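Side-chain contact in uncharacterized conserved protein YndB, AHSA1/START domain (Micromonospora chersina, PDB 6V04), which is of unknown function but is encoded in the dynemicin biosynthetic locus, binds metal ions and has the START/Bet v1-like architecture of cyclase/aromatase relatives: residues 225-230 and 236-241. Numbering follows the deposited sequence.
Sequences CQVRTE and RTLSVS
Val227 and Leu238 make the closest contact between two side chains across strands 225-230 and 236-241, with CG1 of Val227 3.6 Å from CD1 of Leu238. They sit on the helix-facing side of an antiparallel pair. Leu238 CG lies anti to its backbone N (chi1 170°), and CD1 leans across to the partner strand. There it also meets Thr229, whose CG2 lies 3.8 Å from Leu238 CD1. One leucine branch thus touches both a valine and a threonine methyl. The second Val227 branch, CG2, turns to Val240 and lies 4.1 Å from its CG2. In one of its two conformers, Cys225 SG lies 4.0 Å from Val240 CG2. Trp266 of helix 252-277 packs on Cys225, Val227 and Val240, and Ala273 of that helix on Leu238, so this face is buried except at Thr229, which is partly exposed.

The other face carries Gln226, Arg228, Glu230, Thr237, Ser239 and Ser241, and is looser and more polar. Gln226 OE1 stays 4.0 Å from Ser241 OG. A water donates to Gln226 O at 3.0 Å. Its long bond to Ser239 OG rests on one of two serine conformers, so the link is partial. Arg228 and Glu230 extend their charged ends away from strand 236-241. Thr237 is the buried member of this face, and its OG1 bonds to Arg234 in the turn.

Between the faces, Gln226-Ser241, Arg228-Ser239 and Glu230-Thr237 each exchange two backbone hydrogen bonds. The straightest, Ser239 N to Arg228 O, is 2.9 Å long with 173° at the hydrogen. CA-H...O contacts accompany them, as from Val227 CA to Ser239 O at 3.2 Å. This is a regular beta hairpin within a seven-stranded antiparallel sheet, packed against the long C-terminal helix as in the helix-grip fold of START/Bet v1-like domains.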
loop_
_atom_site.group_PDB
_atom_site.type_symbol
_atom_site.label_atom_id
_atom_site.label_comp_id
_atom_site.label_asym_id
_atom_site.label_seq_id
_atom_site.Cartn_x
_atom_site.Cartn_y
_atom_site.Cartn_z
ATOM N N CYS A 225 -7.103 3.880 -13.997
ATOM C CA CYS A 225 -6.059 4.528 -13.221
ATOM C C CYS A 225 -6.452 5.963 -12.925
ATOM O O CYS A 225 -6.884 6.696 -13.821
ATOM C CB CYS A 225 -4.733 4.497 -13.963
ATOM S SG CYS A 225 -3.438 5.268 -13.024
ATOM N N GLN A 226 -6.264 6.355 -11.670
ATOM C CA GLN A 226 -6.525 7.708 -11.205
ATOM C C GLN A 226 -5.290 8.187 -10.463
ATOM O O GLN A 226 -4.834 7.521 -9.529
ATOM C CB GLN A 226 -7.751 7.747 -10.294
ATOM C CG GLN A 226 -9.034 7.293 -10.955
ATOM C CD GLN A 226 -9.724 6.180 -10.192
ATOM O OE1 GLN A 226 -9.697 6.144 -8.962
ATOM N NE2 GLN A 226 -10.338 5.254 -10.923
ATOM N N VAL A 227 -4.754 9.327 -10.875
ATOM C CA VAL A 227 -3.615 9.975 -10.237
ATOM C C VAL A 227 -4.072 11.364 -9.800
ATOM O O VAL A 227 -4.737 12.071 -10.564
ATOM C CB VAL A 227 -2.421 10.077 -11.202
ATOM C CG1 VAL A 227 -1.224 10.740 -10.524
ATOM C CG2 VAL A 227 -2.041 8.708 -11.725
ATOM N N ARG A 228 -3.733 11.750 -8.578
ATOM C CA ARG A 228 -4.166 13.035 -8.058
ATOM C C ARG A 228 -3.052 13.646 -7.232
ATOM O O ARG A 228 -2.198 12.940 -6.697
ATOM C CB ARG A 228 -5.435 12.890 -7.209
ATOM C CG ARG A 228 -6.485 11.994 -7.839
ATOM C CD ARG A 228 -7.897 12.321 -7.383
ATOM N NE ARG A 228 -8.814 11.217 -7.662
ATOM C CZ ARG A 228 -9.179 10.826 -8.881
ATOM N NH1 ARG A 228 -8.705 11.438 -9.960
ATOM N NH2 ARG A 228 -10.017 9.808 -9.025
ATOM N N THR A 229 -3.073 14.968 -7.125
ATOM C CA THR A 229 -2.209 15.673 -6.193
ATOM C C THR A 229 -3.073 16.479 -5.234
ATOM O O THR A 229 -4.077 17.075 -5.630
ATOM C CB THR A 229 -1.215 16.581 -6.926
ATOM O OG1 THR A 229 -1.911 17.398 -7.874
ATOM C CG2 THR A 229 -0.168 15.761 -7.626
ATOM N N GLU A 230 -2.703 16.448 -3.959
ATOM C CA GLU A 230 -3.399 17.198 -2.924
ATOM C C GLU A 230 -2.390 18.114 -2.249
ATOM O O GLU A 230 -1.375 17.620 -1.724
ATOM C CB GLU A 230 -4.047 16.267 -1.896
ATOM C CG GLU A 230 -4.703 17.029 -0.762
ATOM C CD GLU A 230 -5.689 16.201 0.042
ATOM O OE1 GLU A 230 -6.248 15.229 -0.505
ATOM O OE2 GLU A 230 -5.904 16.529 1.229
ATOM N N ARG A 236 3.148 18.389 -1.402
ATOM C CA ARG A 236 2.066 17.938 -2.266
ATOM C C ARG A 236 2.050 16.421 -2.255
ATOM O O ARG A 236 3.072 15.792 -2.539
ATOM C CB ARG A 236 2.237 18.429 -3.706
ATOM C CG ARG A 236 1.781 19.857 -3.926
ATOM C CD ARG A 236 1.709 20.185 -5.407
ATOM N NE ARG A 236 2.978 20.688 -5.918
ATOM C CZ ARG A 236 3.384 21.946 -5.788
ATOM N NH1 ARG A 236 2.627 22.832 -5.152
ATOM N NH2 ARG A 236 4.554 22.318 -6.286
ATOM N N THR A 237 0.907 15.833 -1.929
ATOM C CA THR A 237 0.809 14.379 -1.923
ATOM C C THR A 237 0.375 13.914 -3.303
ATOM O O THR A 237 -0.722 14.243 -3.765
ATOM C CB THR A 237 -0.164 13.878 -0.860
ATOM O OG1 THR A 237 0.293 14.287 0.430
ATOM C CG2 THR A 237 -0.257 12.360 -0.899
ATOM N N LEU A 238 1.252 13.165 -3.969
ATOM C CA LEU A 238 0.957 12.532 -5.242
ATOM C C LEU A 238 0.482 11.119 -4.959
ATOM O O LEU A 238 1.212 10.334 -4.349
ATOM C CB LEU A 238 2.213 12.521 -6.099
ATOM C CG LEU A 238 2.128 11.688 -7.369
ATOM C CD1 LEU A 238 1.098 12.265 -8.313
ATOM C CD2 LEU A 238 3.498 11.612 -8.039
ATOM N N SER A 239 -0.741 10.803 -5.368
ATOM C CA SER A 239 -1.331 9.501 -5.100
ATOM C C SER A 239 -1.784 8.848 -6.399
ATOM O O SER A 239 -2.181 9.520 -7.359
ATOM C CB SER A 239 -2.515 9.605 -4.135
ATOM O OG SER A 239 -3.607 10.302 -4.710
ATOM N N VAL A 240 -1.721 7.524 -6.417
ATOM C CA VAL A 240 -2.180 6.733 -7.547
ATOM C C VAL A 240 -3.126 5.663 -7.040
ATOM O O VAL A 240 -2.955 5.132 -5.938
ATOM C CB VAL A 240 -1.021 6.094 -8.338
ATOM C CG1 VAL A 240 -0.179 5.196 -7.452
ATOM C CG2 VAL A 240 -1.588 5.301 -9.525
ATOM N N SER A 241 -4.149 5.375 -7.842
ATOM C CA SER A 241 -5.019 4.220 -7.661
ATOM C C SER A 241 -5.148 3.536 -9.009
ATOM O O SER A 241 -5.448 4.199 -10.008
ATOM C CB SER A 241 -6.395 4.641 -7.159
ATOM O OG SER A 241 -7.286 3.537 -7.091
HETATM O O HOH W 1 -5.488 8.704 -6.873
#